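PDB 3PNU: dihydroorotase from Campylobacter jejuni subsp. jejuni, which probably catalyses the reversible, zinc-dependent cyclisation of N-carbamoyl-L-aspartate to dihydroorotate, the third step of de novo pyrimidine biosynthesis. Local coordinates for residues I190-L195 and I235-E240; M25-P30 and N301-L306; K329-P334 and E351-Q356. All blocks are in the same frame, centred on the assembly; numbering follows the deposited sequence. Where two conformers were deposited one is given.

Contact 1 (I190-L195 and I235-E240); sequences ITTKTL and IAKRYE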
ATOM      1  N   ILE A 190     -11.640  10.658   9.306  1.00 33.31           N
ATOM      2  CA  ILE A 190     -12.408   9.843   8.377  1.00 31.93           C
ATOM      3  C   ILE A 190     -11.743   9.902   7.021  1.00 31.89           C
ATOM      4  O   ILE A 190     -11.146  10.927   6.640  1.00 33.36           O
ATOM      5  CB  ILE A 190     -13.866  10.222   8.298  1.00 31.86           C
ATOM      6  CG1 ILE A 190     -14.067  11.655   7.774  1.00 31.31           C
ATOM      7  CG2 ILE A 190     -14.520  10.046   9.684  1.00 32.00           C
ATOM      8  CD1 ILE A 190     -15.573  11.954   7.403  1.00 23.97           C
ATOM      9  N   THR A 191     -11.846   8.796   6.299  1.00 31.33           N
ATOM     10  CA  THR A 191     -11.200   8.642   5.012  1.00 31.62           C
ATOM     11  C   THR A 191     -12.043   7.973   3.945  1.00 32.27           C
ATOM     12  O   THR A 191     -11.535   7.674   2.890  1.00 33.70           O
ATOM     13  CB  THR A 191      -9.981   7.756   5.201  1.00 32.59           C
ATOM     14  OG1 THR A 191     -10.413   6.460   5.643  1.00 28.29           O
ATOM     15  CG2 THR A 191      -9.015   8.375   6.257  1.00 31.44           C
ATOM     16  N   THR A 192     -13.316   7.738   4.219  1.00 32.39           N
ATOM     17  CA  THR A 192     -14.179   7.047   3.292  1.00 32.91           C
ATOM     18  C   THR A 192     -15.487   7.770   3.047  1.00 34.38           C
ATOM     19  O   THR A 192     -16.000   8.507   3.902  1.00 35.56           O
ATOM     20  CB  THR A 192     -14.600   5.682   3.864  1.00 33.60           C
ATOM     21  OG1 THR A 192     -15.352   5.888   5.068  1.00 34.97           O
ATOM     22  CG2 THR A 192     -13.382   4.781   4.155  1.00 33.21           C
ATOM     23  N   LYS A 193     -16.050   7.526   1.880  1.00 35.65           N
ATOM     24  CA  LYS A 193     -17.342   8.076   1.537  1.00 35.85           C
ATOM     25  C   LYS A 193     -18.383   7.474   2.487  1.00 35.50           C
ATOM     26  O   LYS A 193     -19.345   8.129   2.868  1.00 34.47           O
ATOM     27  CB  LYS A 193     -17.657   7.750   0.091  1.00 37.52           C
ATOM     28  CG  LYS A 193     -18.975   8.328  -0.431  1.00 41.09           C
ATOM     29  CD  LYS A 193     -19.079   8.109  -1.919  1.00 44.97           C
ATOM     30  CE  LYS A 193     -20.423   8.558  -2.466  1.00 52.73           C
ATOM     31  NZ  LYS A 193     -20.490   8.362  -3.944  1.00 58.39           N
ATOM     32  N   THR A 194     -18.171   6.228   2.890  1.00 34.51           N
ATOM     33  CA  THR A 194     -19.084   5.584   3.806  1.00 35.11           C
ATOM     34  C   THR A 194     -19.266   6.415   5.068  1.00 35.14           C
ATOM     35  O   THR A 194     -20.388   6.587   5.523  1.00 37.31           O
ATOM     36  CB  THR A 194     -18.582   4.184   4.241  1.00 36.19           C
ATOM     37  OG1 THR A 194     -18.282   3.394   3.082  1.00 37.97           O
ATOM     38  CG2 THR A 194     -19.625   3.471   5.112  1.00 29.81           C
ATOM     39  N   LEU A 195     -18.181   6.932   5.640  1.00 33.99           N
ATOM     40  CA  LEU A 195     -18.324   7.701   6.885  1.00 32.86           C
ATOM     41  C   LEU A 195     -18.759   9.133   6.609  1.00 34.07           C
ATOM     42  O   LEU A 195     -19.400   9.766   7.445  1.00 33.88           O
ATOM     43  CB  LEU A 195     -17.085   7.600   7.789  1.00 29.09           C
ATOM     44  CG  LEU A 195     -16.808   6.184   8.311  1.00 29.14           C
ATOM     45  CD1 LEU A 195     -15.712   6.192   9.382  1.00 24.27           C
ATOM     46  CD2 LEU A 195     -18.082   5.520   8.907  1.00 24.70           C
ATOM     47  N   ILE A 235      -5.351   4.196   5.946  1.00 34.68           N
ATOM     48  CA  ILE A 235      -4.733   4.318   4.649  1.00 32.80           C
ATOM     49  C   ILE A 235      -5.526   5.230   3.718  1.00 31.27           C
ATOM     50  O   ILE A 235      -6.755   5.270   3.770  1.00 30.54           O
ATOM     51  CB  ILE A 235      -4.611   2.894   4.008  1.00 33.81           C
ATOM     52  CG1 ILE A 235      -3.709   2.925   2.787  1.00 36.13           C
ATOM     53  CG2 ILE A 235      -6.005   2.272   3.684  1.00 31.85           C
ATOM     54  CD1 ILE A 235      -2.285   3.288   3.132  1.00 34.61           C
ATOM     55  N   ALA A 236      -4.832   5.972   2.870  1.00 29.87           N
ATOM     56  CA  ALA A 236      -5.514   6.801   1.880  1.00 30.53           C
ATOM     57  C   ALA A 236      -6.262   5.827   0.958  1.00 31.35           C
ATOM     58  O   ALA A 236      -5.744   4.768   0.608  1.00 31.79           O
ATOM     59  CB  ALA A 236      -4.541   7.639   1.096  1.00 29.52           C
ATOM     60  N   LYS A 237      -7.459   6.195   0.536  1.00 31.95           N
ATOM     61  CA  LYS A 237      -8.288   5.280  -0.251  1.00 32.45           C
ATOM     62  C   LYS A 237      -8.551   5.720  -1.694  1.00 35.04           C
ATOM     63  O   LYS A 237      -7.612   6.088  -2.394  1.00 38.05           O
ATOM     64  CB  LYS A 237      -9.568   4.966   0.559  1.00 31.37           C
ATOM     65  CG  LYS A 237      -9.188   4.262   1.903  1.00 31.32           C
ATOM     66  CD  LYS A 237     -10.298   3.998   2.809  1.00 29.15           C
ATOM     67  CE  LYS A 237      -9.814   3.316   4.072  1.00 29.35           C
ATOM     68  NZ  LYS A 237      -8.900   4.132   4.877  1.00 32.77           N
ATOM     69  N   ARG A 238      -9.802   5.678  -2.142  1.00 35.67           N
ATOM     70  CA  ARG A 238     -10.123   5.968  -3.522  1.00 36.82           C
ATOM     71  C   ARG A 238     -10.437   7.408  -3.853  1.00 38.11           C
ATOM     72  O   ARG A 238     -10.677   8.245  -2.970  1.00 38.88           O
ATOM     73  CB  ARG A 238     -11.317   5.105  -3.953  1.00 37.64           C
ATOM     74  CG  ARG A 238     -11.020   3.626  -3.970  1.00 38.19           C
ATOM     75  CD  ARG A 238     -12.246   2.794  -4.297  1.00 40.15           C
ATOM     76  NE  ARG A 238     -11.853   1.396  -4.452  1.00 40.79           N
ATOM     77  CZ  ARG A 238     -11.519   0.820  -5.603  1.00 44.56           C
ATOM     78  NH1 ARG A 238     -11.548   1.506  -6.745  1.00 41.97           N
ATOM     79  NH2 ARG A 238     -11.158  -0.463  -5.615  1.00 46.03           N
ATOM     80  N   TYR A 239     -10.441   7.691  -5.145  0.50 37.92           N
ATOM     81  CA  TYR A 239     -10.721   9.018  -5.640  0.50 38.29           C
ATOM     82  C   TYR A 239     -12.067   9.561  -5.150  0.50 38.90           C
ATOM     83  O   TYR A 239     -12.155  10.713  -4.750  0.50 39.00           O
ATOM     84  CB  TYR A 239     -10.642   9.017  -7.168  0.50 38.73           C
ATOM     85  CG  TYR A 239      -9.249   8.727  -7.710  0.50 36.82           C
ATOM     86  CD1 TYR A 239      -8.335   9.751  -7.890  0.50 35.25           C
ATOM     87  CD2 TYR A 239      -8.854   7.429  -8.044  0.50 38.51           C
ATOM     88  CE1 TYR A 239      -7.064   9.508  -8.384  0.50 35.45           C
ATOM     89  CE2 TYR A 239      -7.573   7.175  -8.538  0.50 38.40           C
ATOM     90  CZ  TYR A 239      -6.691   8.228  -8.703  0.50 37.44           C
ATOM     91  OH  TYR A 239      -5.426   8.015  -9.196  0.50 43.64           O
ATOM     92  N   GLU A 240     -13.106   8.731  -5.172  1.00 39.74           N
ATOM     93  CA  GLU A 240     -14.428   9.143  -4.717  1.00 40.69           C
ATOM     94  C   GLU A 240     -14.468   9.350  -3.204  1.00 40.31           C
ATOM     95  O   GLU A 240     -15.282  10.132  -2.691  1.00 39.73           O
ATOM     96  CB  GLU A 240     -15.559   8.227  -5.249  1.00 41.38           C
ATOM     97  CG  GLU A 240     -15.206   6.745  -5.387  1.00 47.73           C
ATOM     98  CD  GLU A 240     -14.460   6.450  -6.696  1.00 47.63           C
ATOM     99  OE1 GLU A 240     -14.896   6.913  -7.775  1.00 51.07           O
ATOM    100  OE2 GLU A 240     -13.443   5.748  -6.642  1.00 47.66           O
TER
HETATM  101  O   HOH W   1      -8.954   8.387   1.737  1.00 35.46           O

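Contact 2 (M25-P30 and N301-L306); sequences MKLKNP and NLQKFL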
ATOM      1  N   MET A  25      -4.728  37.157   4.164  1.00 88.25           N
ATOM      2  CA  MET A  25      -5.747  36.259   4.720  1.00 85.12           C
ATOM      3  C   MET A  25      -5.541  36.072   6.224  1.00 81.06           C
ATOM      4  O   MET A  25      -4.470  35.657   6.658  1.00 80.64           O
ATOM      5  CB  MET A  25      -5.724  34.901   4.007  1.00 85.15           C
ATOM      6  CG  MET A  25      -6.833  33.950   4.470  1.00 87.71           C
ATOM      7  SD  MET A  25      -6.992  32.419   3.516  1.00 90.82           S
ATOM      8  CE  MET A  25      -5.352  31.749   3.743  1.00 92.19           C
ATOM      9  N   LYS A  26      -6.571  36.405   7.003  1.00 76.71           N
ATOM     10  CA  LYS A  26      -6.537  36.254   8.455  1.00 73.71           C
ATOM     11  C   LYS A  26      -7.322  35.022   8.897  1.00 69.71           C
ATOM     12  O   LYS A  26      -8.417  34.755   8.406  1.00 68.19           O
ATOM     13  CB  LYS A  26      -7.142  37.469   9.181  1.00 73.73           C
ATOM     14  CG  LYS A  26      -6.309  38.751   9.238  1.00 76.76           C
ATOM     15  CD  LYS A  26      -6.284  39.508   7.919  1.00 80.18           C
ATOM     16  CE  LYS A  26      -5.666  40.895   8.087  1.00 81.67           C
ATOM     17  NZ  LYS A  26      -5.741  41.706   6.822  1.00 83.45           N
ATOM     18  N   LEU A  27      -6.756  34.290   9.844  1.00 65.38           N
ATOM     19  CA  LEU A  27      -7.403  33.120  10.415  1.00 62.30           C
ATOM     20  C   LEU A  27      -7.533  33.385  11.900  1.00 59.29           C
ATOM     21  O   LEU A  27      -6.581  33.810  12.536  1.00 59.31           O
ATOM     22  CB  LEU A  27      -6.570  31.856  10.168  1.00 61.77           C
ATOM     23  CG  LEU A  27      -6.441  31.422   8.711  1.00 61.22           C
ATOM     24  CD1 LEU A  27      -5.418  30.314   8.581  1.00 60.21           C
ATOM     25  CD2 LEU A  27      -7.811  31.003   8.133  1.00 59.48           C
ATOM     26  N   LYS A  28      -8.711  33.133  12.448  1.00 56.59           N
ATOM     27  CA  LYS A  28      -8.959  33.370  13.855  1.00 54.00           C
ATOM     28  C   LYS A  28      -9.097  32.087  14.689  1.00 51.32           C
ATOM     29  O   LYS A  28      -9.938  31.236  14.410  1.00 49.46           O
ATOM     30  CB  LYS A  28     -10.216  34.235  13.991  1.00 54.42           C
ATOM     31  CG  LYS A  28     -10.711  34.415  15.425  1.00 58.73           C
ATOM     32  CD  LYS A  28     -11.894  35.395  15.530  1.00 65.58           C
ATOM     33  CE  LYS A  28     -11.445  36.834  15.257  1.00 69.90           C
ATOM     34  NZ  LYS A  28     -12.472  37.866  15.598  1.00 71.73           N
ATOM     35  N   ASN A  29      -8.269  31.980  15.721  1.00 49.18           N
ATOM     36  CA  ASN A  29      -8.306  30.859  16.659  1.00 49.42           C
ATOM     37  C   ASN A  29      -8.334  29.457  16.016  1.00 48.16           C
ATOM     38  O   ASN A  29      -9.235  28.666  16.280  1.00 48.79           O
ATOM     39  CB  ASN A  29      -9.509  31.017  17.613  1.00 49.45           C
ATOM     40  CG  ASN A  29      -9.372  32.220  18.565  1.00 51.41           C
ATOM     41  OD1 ASN A  29      -8.273  32.582  18.979  1.00 49.19           O
ATOM     42  ND2 ASN A  29     -10.503  32.820  18.924  1.00 48.18           N
ATOM     43  N   PRO A  30      -7.351  29.153  15.166  1.00 46.52           N
ATOM     44  CA  PRO A  30      -7.299  27.830  14.556  1.00 45.55           C
ATOM     45  C   PRO A  30      -7.162  26.732  15.591  1.00 43.78           C
ATOM     46  O   PRO A  30      -6.404  26.847  16.560  1.00 41.52           O
ATOM     47  CB  PRO A  30      -6.032  27.873  13.688  1.00 45.56           C
ATOM     48  CG  PRO A  30      -5.241  29.027  14.204  1.00 47.16           C
ATOM     49  CD  PRO A  30      -6.235  30.005  14.731  1.00 46.97           C
ATOM     50  N   ASN A 301     -15.347  29.417   4.783  1.00 53.25           N
ATOM     51  CA  ASN A 301     -15.424  27.986   5.001  1.00 50.26           C
ATOM     52  C   ASN A 301     -14.147  27.432   5.615  1.00 46.95           C
ATOM     53  O   ASN A 301     -14.198  26.491   6.370  1.00 42.38           O
ATOM     54  CB  ASN A 301     -15.870  27.263   3.736  1.00 49.86           C
ATOM     55  CG  ASN A 301     -17.328  27.538   3.414  1.00 49.02           C
ATOM     56  OD1 ASN A 301     -18.064  28.048   4.244  1.00 53.02           O
ATOM     57  ND2 ASN A 301     -17.751  27.189   2.222  1.00 48.13           N
ATOM     58  N   LEU A 302     -13.012  28.045   5.339  1.00 46.01           N
ATOM     59  CA  LEU A 302     -11.780  27.598   5.976  1.00 45.99           C
ATOM     60  C   LEU A 302     -11.847  27.924   7.483  1.00 45.73           C
ATOM     61  O   LEU A 302     -11.440  27.119   8.341  1.00 44.83           O
ATOM     62  CB  LEU A 302     -10.559  28.251   5.336  1.00 45.27           C
ATOM     63  CG  LEU A 302      -9.214  27.964   6.016  1.00 49.13           C
ATOM     64  CD1 LEU A 302      -9.051  26.484   6.338  1.00 50.37           C
ATOM     65  CD2 LEU A 302      -8.029  28.462   5.161  1.00 47.46           C
ATOM     66  N   GLN A 303     -12.373  29.106   7.786  1.00 45.18           N
ATOM     67  CA  GLN A 303     -12.507  29.578   9.163  1.00 44.74           C
ATOM     68  C   GLN A 303     -13.464  28.670   9.923  1.00 42.97           C
ATOM     69  O   GLN A 303     -13.303  28.471  11.119  1.00 44.28           O
ATOM     70  CB  GLN A 303     -12.977  31.052   9.182  1.00 44.04           C
ATOM     71  CG  GLN A 303     -13.249  31.642  10.568  1.00 43.07           C
ATOM     72  CD  GLN A 303     -12.046  31.603  11.506  1.00 43.46           C
ATOM     73  OE1 GLN A 303     -10.903  31.850  11.108  1.00 42.95           O
ATOM     74  NE2 GLN A 303     -12.314  31.317  12.773  1.00 42.92           N
ATOM     75  N   LYS A 304     -14.463  28.136   9.227  1.00 42.91           N
ATOM     76  CA  LYS A 304     -15.411  27.192   9.828  1.00 43.73           C
ATOM     77  C   LYS A 304     -14.767  25.825  10.114  1.00 42.90           C
ATOM     78  O   LYS A 304     -14.908  25.259  11.211  1.00 44.88           O
ATOM     79  CB  LYS A 304     -16.605  26.971   8.905  1.00 45.10           C
ATOM     80  CG  LYS A 304     -17.741  28.010   8.984  1.00 48.25           C
ATOM     81  CD  LYS A 304     -18.692  27.818   7.799  1.00 51.82           C
ATOM     82  CE  LYS A 304     -19.981  28.619   7.879  1.00 56.92           C
ATOM     83  NZ  LYS A 304     -21.017  27.970   8.755  1.00 63.04           N
ATOM     84  N   PHE A 305     -14.057  25.314   9.121  1.00 40.71           N
ATOM     85  CA  PHE A 305     -13.418  24.014   9.187  1.00 40.28           C
ATOM     86  C   PHE A 305     -12.319  23.961  10.246  1.00 40.57           C
ATOM     87  O   PHE A 305     -12.212  22.978  10.980  1.00 39.95           O
ATOM     88  CB  PHE A 305     -12.919  23.639   7.779  1.00 41.08           C
ATOM     89  CG  PHE A 305     -12.195  22.320   7.699  1.00 40.51           C
ATOM     90  CD1 PHE A 305     -12.817  21.145   8.087  1.00 38.13           C
ATOM     91  CD2 PHE A 305     -10.905  22.257   7.187  1.00 36.16           C
ATOM     92  CE1 PHE A 305     -12.151  19.943   8.006  1.00 40.03           C
ATOM     93  CE2 PHE A 305     -10.246  21.052   7.094  1.00 36.87           C
ATOM     94  CZ  PHE A 305     -10.868  19.891   7.505  1.00 36.19           C
ATOM     95  N   LEU A 306     -11.528  25.030  10.343  1.00 41.14           N
ATOM     96  CA  LEU A 306     -10.436  25.121  11.308  1.00 40.25           C
ATOM     97  C   LEU A 306     -10.814  25.608  12.688  1.00 39.49           C
ATOM     98  O   LEU A 306     -10.045  25.421  13.638  1.00 38.11           O
ATOM     99  CB  LEU A 306      -9.380  26.111  10.811  1.00 41.66           C
ATOM    100  CG  LEU A 306      -8.173  25.666  10.032  1.00 41.54           C
ATOM    101  CD1 LEU A 306      -7.434  26.911   9.561  1.00 42.52           C
ATOM    102  CD2 LEU A 306      -7.283  24.800  10.941  1.00 41.93           C
TER

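Contact 3 (K329-P334 and E351-Q356); sequences KEWQVP and EILKFQ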
ATOM      1  N   LYS A 329       3.917  34.423   0.083  1.00 76.83           N
ATOM      2  CA  LYS A 329       5.373  34.586  -0.005  1.00 76.28           C
ATOM      3  C   LYS A 329       6.018  33.205   0.017  1.00 74.94           C
ATOM      4  O   LYS A 329       6.191  32.621   1.093  1.00 74.36           O
ATOM      5  CB  LYS A 329       5.919  35.389   1.186  1.00 76.50           C
ATOM      6  CG  LYS A 329       5.480  36.838   1.223  1.00 79.27           C
ATOM      7  CD  LYS A 329       6.022  37.584   2.449  1.00 80.60           C
ATOM      8  CE  LYS A 329       5.575  39.053   2.416  1.00 82.44           C
ATOM      9  NZ  LYS A 329       5.952  39.838   3.629  1.00 82.84           N
ATOM     10  N   GLU A 330       6.374  32.693  -1.162  1.00 73.26           N
ATOM     11  CA  GLU A 330       6.991  31.371  -1.293  1.00 71.97           C
ATOM     12  C   GLU A 330       8.007  31.000  -0.224  1.00 71.32           C
ATOM     13  O   GLU A 330       8.678  31.863   0.335  1.00 72.40           O
ATOM     14  CB  GLU A 330       7.710  31.252  -2.622  1.00 71.92           C
ATOM     15  CG  GLU A 330       6.826  31.188  -3.836  1.00 72.71           C
ATOM     16  CD  GLU A 330       7.623  30.825  -5.079  1.00 73.29           C
ATOM     17  OE1 GLU A 330       8.863  30.707  -4.973  1.00 74.80           O
ATOM     18  OE2 GLU A 330       7.018  30.653  -6.154  1.00 74.73           O
ATOM     19  N   TRP A 331       8.123  29.704   0.045  1.00 70.34           N
ATOM     20  CA  TRP A 331       9.118  29.199   0.992  1.00 70.14           C
ATOM     21  C   TRP A 331       9.283  27.692   0.822  1.00 69.82           C
ATOM     22  O   TRP A 331       8.332  26.994   0.458  1.00 69.87           O
ATOM     23  CB  TRP A 331       8.795  29.586   2.448  1.00 70.39           C
ATOM     24  CG  TRP A 331       7.620  28.905   3.079  1.00 70.30           C
ATOM     25  CD1 TRP A 331       6.299  29.080   2.771  1.00 68.87           C
ATOM     26  CD2 TRP A 331       7.662  27.977   4.174  1.00 70.13           C
ATOM     27  NE1 TRP A 331       5.518  28.294   3.589  1.00 70.95           N
ATOM     28  CE2 TRP A 331       6.328  27.613   4.463  1.00 68.21           C
ATOM     29  CE3 TRP A 331       8.700  27.409   4.932  1.00 68.55           C
ATOM     30  CZ2 TRP A 331       6.002  26.705   5.480  1.00 67.47           C
ATOM     31  CZ3 TRP A 331       8.372  26.502   5.949  1.00 69.27           C
ATOM     32  CH2 TRP A 331       7.034  26.162   6.211  1.00 67.67           C
ATOM     33  N   GLN A 332      10.497  27.204   1.069  1.00 68.88           N
ATOM     34  CA  GLN A 332      10.788  25.789   0.921  1.00 68.12           C
ATOM     35  C   GLN A 332      10.710  25.122   2.271  1.00 67.35           C
ATOM     36  O   GLN A 332      11.186  25.666   3.267  1.00 67.95           O
ATOM     37  CB  GLN A 332      12.172  25.563   0.326  1.00 68.30           C
ATOM     38  CG  GLN A 332      12.411  24.103  -0.026  1.00 70.69           C
ATOM     39  CD  GLN A 332      13.775  23.845  -0.631  1.00 73.67           C
ATOM     40  OE1 GLN A 332      14.752  24.535  -0.322  1.00 70.34           O
ATOM     41  NE2 GLN A 332      13.854  22.827  -1.486  1.00 75.52           N
ATOM     42  N   VAL A 333      10.131  23.927   2.294  1.00 65.46           N
ATOM     43  CA  VAL A 333       9.955  23.209   3.525  1.00 63.92           C
ATOM     44  C   VAL A 333      11.231  22.465   3.885  1.00 64.50           C
ATOM     45  O   VAL A 333      11.775  21.732   3.066  1.00 63.40           O
ATOM     46  CB  VAL A 333       8.773  22.194   3.420  1.00 64.50           C
ATOM     47  CG1 VAL A 333       8.515  21.512   4.784  1.00 61.88           C
ATOM     48  CG2 VAL A 333       7.501  22.882   2.907  1.00 60.38           C
ATOM     49  N   PRO A 334      11.715  22.647   5.124  1.00 65.44           N
ATOM     50  CA  PRO A 334      12.905  21.930   5.562  1.00 66.81           C
ATOM     51  C   PRO A 334      12.769  20.445   5.319  1.00 68.11           C
ATOM     52  O   PRO A 334      11.670  19.906   5.380  1.00 68.62           O
ATOM     53  CB  PRO A 334      12.954  22.193   7.069  1.00 66.88           C
ATOM     54  CG  PRO A 334      12.223  23.471   7.262  1.00 66.62           C
ATOM     55  CD  PRO A 334      11.206  23.569   6.156  1.00 65.50           C
ATOM     56  N   GLU A 351       9.288  20.752  -0.465  1.00 68.45           N
ATOM     57  CA  GLU A 351       8.317  21.356  -1.372  1.00 70.09           C
ATOM     58  C   GLU A 351       8.280  22.885  -1.236  1.00 70.83           C
ATOM     59  O   GLU A 351       8.671  23.441  -0.194  1.00 70.30           O
ATOM     60  CB  GLU A 351       6.925  20.768  -1.105  1.00 71.19           C
ATOM     61  CG  GLU A 351       6.753  19.323  -1.555  1.00 73.70           C
ATOM     62  CD  GLU A 351       6.640  19.195  -3.077  1.00 78.74           C
ATOM     63  OE1 GLU A 351       5.820  19.926  -3.681  1.00 77.56           O
ATOM     64  OE2 GLU A 351       7.347  18.347  -3.667  1.00 84.42           O
ATOM     65  N   ILE A 352       7.814  23.552  -2.297  1.00 71.55           N
ATOM     66  CA  ILE A 352       7.688  25.012  -2.311  1.00 72.24           C
ATOM     67  C   ILE A 352       6.223  25.419  -2.210  1.00 72.45           C
ATOM     68  O   ILE A 352       5.441  25.284  -3.162  1.00 71.59           O
ATOM     69  CB  ILE A 352       8.380  25.680  -3.544  1.00 73.10           C
ATOM     70  CG1 ILE A 352       9.901  25.764  -3.331  1.00 73.95           C
ATOM     71  CG2 ILE A 352       7.891  27.100  -3.740  1.00 71.17           C
ATOM     72  CD1 ILE A 352      10.600  24.425  -3.185  1.00 76.23           C
ATOM     73  N   LEU A 353       5.880  25.934  -1.028  1.00 73.06           N
ATOM     74  CA  LEU A 353       4.529  26.362  -0.699  1.00 73.26           C
ATOM     75  C   LEU A 353       4.298  27.811  -1.096  1.00 73.29           C
ATOM     76  O   LEU A 353       5.125  28.680  -0.831  1.00 73.82           O
ATOM     77  CB  LEU A 353       4.299  26.187   0.806  1.00 73.28           C
ATOM     78  CG  LEU A 353       4.517  24.758   1.328  1.00 73.97           C
ATOM     79  CD1 LEU A 353       4.541  24.707   2.848  1.00 72.28           C
ATOM     80  CD2 LEU A 353       3.451  23.813   0.757  1.00 73.23           C
ATOM     81  N   LYS A 354       3.158  28.050  -1.728  1.00 73.29           N
ATOM     82  CA  LYS A 354       2.762  29.373  -2.192  1.00 73.83           C
ATOM     83  C   LYS A 354       2.385  30.363  -1.061  1.00 73.93           C
ATOM     84  O   LYS A 354       2.376  31.577  -1.286  1.00 75.30           O
ATOM     85  CB  LYS A 354       1.588  29.217  -3.169  1.00 73.91           C
ATOM     86  CG  LYS A 354       0.973  30.527  -3.664  1.00 76.04           C
ATOM     87  CD  LYS A 354      -0.235  30.275  -4.550  1.00 76.30           C
ATOM     88  CE  LYS A 354      -0.934  31.572  -4.902  1.00 77.48           C
ATOM     89  NZ  LYS A 354      -2.209  31.329  -5.623  1.00 79.58           N
ATOM     90  N   PHE A 355       2.069  29.858   0.135  1.00 73.10           N
ATOM     91  CA  PHE A 355       1.694  30.716   1.274  1.00 71.52           C
ATOM     92  C   PHE A 355       2.610  30.550   2.464  1.00 72.01           C
ATOM     93  O   PHE A 355       3.234  29.493   2.656  1.00 70.63           O
ATOM     94  CB  PHE A 355       0.262  30.444   1.734  1.00 71.22           C
ATOM     95  CG  PHE A 355      -0.778  31.033   0.849  1.00 69.70           C
ATOM     96  CD1 PHE A 355      -1.235  32.314   1.073  1.00 70.67           C
ATOM     97  CD2 PHE A 355      -1.303  30.317  -0.202  1.00 69.71           C
ATOM     98  CE1 PHE A 355      -2.197  32.871   0.258  1.00 72.86           C
ATOM     99  CE2 PHE A 355      -2.270  30.868  -1.019  1.00 70.47           C
ATOM    100  CZ  PHE A 355      -2.712  32.143  -0.790  1.00 72.20           C
ATOM    101  N   GLN A 356       2.669  31.607   3.273  1.00 72.74           N
ATOM    102  CA  GLN A 356       3.498  31.612   4.461  1.00 73.95           C
ATOM    103  C   GLN A 356       2.849  32.407   5.594  1.00 75.47           C
ATOM    104  O   GLN A 356       1.986  33.249   5.376  1.00 73.95           O
ATOM    105  CB  GLN A 356       4.893  32.171   4.136  1.00 73.86           C
ATOM    106  CG  GLN A 356       5.914  32.048   5.280  1.00 71.71           C
ATOM    107  CD  GLN A 356       7.318  32.471   4.879  1.00 70.39           C
ATOM    108  OE1 GLN A 356       7.527  33.062   3.818  1.00 62.92           O
ATOM    109  NE2 GLN A 356       8.287  32.172   5.736  1.00 67.70           N
TER

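Contact 1 (I190-L195 and I235-E240)
The ammonium group of K237 donates to the hydroxyl of T191, NZ to OG1 2.9 Å, and this bond between two loops shows how a buried lysine can be held by neutral oxygens. NZ also donates to the carbonyl of its own segment, 2.7 Å from I235 O, meeting it in the carbonyl plane on a lone pair. A bend at the last torsion of K237 (chi4 64°) turns NZ back to this oxygen, while the straight part of the chain runs past T192, whose methyl CG2 lies 3.5 Å from K237 CD. A water joins the backbones, donating a hydrogen bond to T191 O and accepting one from K237 N.

In the second shell, the carboxylate of E166 bonds to the hydroxyls of both T191 and T192, so its negative charge may partly offset that of the lysine. T192 is also the N-cap of helix 193-201: its OG1 accepts from L195 N at 3.1 Å. R238 forms a salt bridge with D164 of the second subunit. The contact thus joins the loop between barrel strand 185-187, zinc ligand H189 and helix 193-201 to the start of helix 239-250, where D241 accepts from the backbone N of both K193 and R238.

Contact 2 (M25-P30 and N301-L306)
The side-chain amide of Q303 pairs with the backbone of K28 as a strand neighbour would, a helix residue reading the polar edge of a beta strand. Strand 25-28 is an outermost strand of the four-stranded antiparallel sheet that accompanies the TIM barrel, and helix 299-314 runs beside it, the short segments crossing at -27° with their axes 8.6 Å apart. K28 N donates to Q303 OE1 over 2.9 Å, nearly straight at the hydrogen (168°) although tilted from the plane of the accepting carbonyl. In return Q303 NE2 donates to K28 O, also over 2.9 Å, within the plane of its own amide and on a lone pair of the backbone oxygen. The two bonds together fix the rotation of the amide. A bend in the Q303 chain (chi2 58°) brings the amide across to the strand, and D308, five residues further along the helix, takes a second bond from NE2.

Beneath this polar pair lies an apolar layer. L27 places its two methyls on different helix residues: CD2 rests 3.9 Å from L302 CD2, and CD1 approaches L306 CD1, the leucine side chains crossing at about right angles. M25, poorly ordered, brings its sulfur to the same L302 methyl more loosely. Helix 285-296 adds A290 against M25 and L286 against both L27 and L306, while F54 packs on P30 and L306. Beyond the strand's end the contact finishes on P30, whose ring carbon CB lies 4.3 Å from L306 CD2.

Contact 3 (K329-P334 and E351-Q356)
Backbone bonds between W331 and L353 set the register of this antiparallel ladder, an example of side chains completing what the main chain begins. They form a hydrogen-bonded pair, L353 N reaching W331 O at 3.1 Å and W331 N reaching L353 O at 3.3 Å; V333 N adds a bond to E351 O at 2.9 Å. CA-H...O contacts, such as that from E330 CA to L353 O, fill the intervals.

The indole supplies the aromatic contacts. With CG of W331 between the backbone N and carbonyl carbon (chi1 70°), the ring turns along the neighbouring strand, and NE1 makes a weak, bent bond to F355 O, which lies at the ring edge. Q356 CG sits over one face in a CH-pi contact.

Side-chain packing divides between the two faces of the sheet. L353 CD1 touches both W331 CZ2 and V333 CG2, the latter at 3.5 Å, whereas Q332 meets I352 CD1 through its aliphatic CG on the other face.

Strand 331-332 is one of the two outermost strands of the sheet within this chain, and strand 352-357 separates it from strand 323-327. Helix 285-296 packs against L353 through V288 and against F355 through P287, E291 and K294.

Overall arrangement
From the N terminus, strand 25-28 enters first, and contact 2 closes only some 270 residues later, when helix 299-314 returns to it; this long loop contains most of the barrel and the zinc ligands. Contact 1 opens and closes within that span, joining two loop-to-helix junctions near the metal site, its centre 24 Å from that of contact 2. Contact 3 follows in series, a short closure of 16 intervening residues near the C terminus. Contacts 2 and 3 share one antiparallel sheet, holding its two outermost strands, 25-28 and 331-332, and helix 285-296 packs against both. Strands from near both chain ends thus lie on either side of strand 323-327 in a sheet beside the barrel.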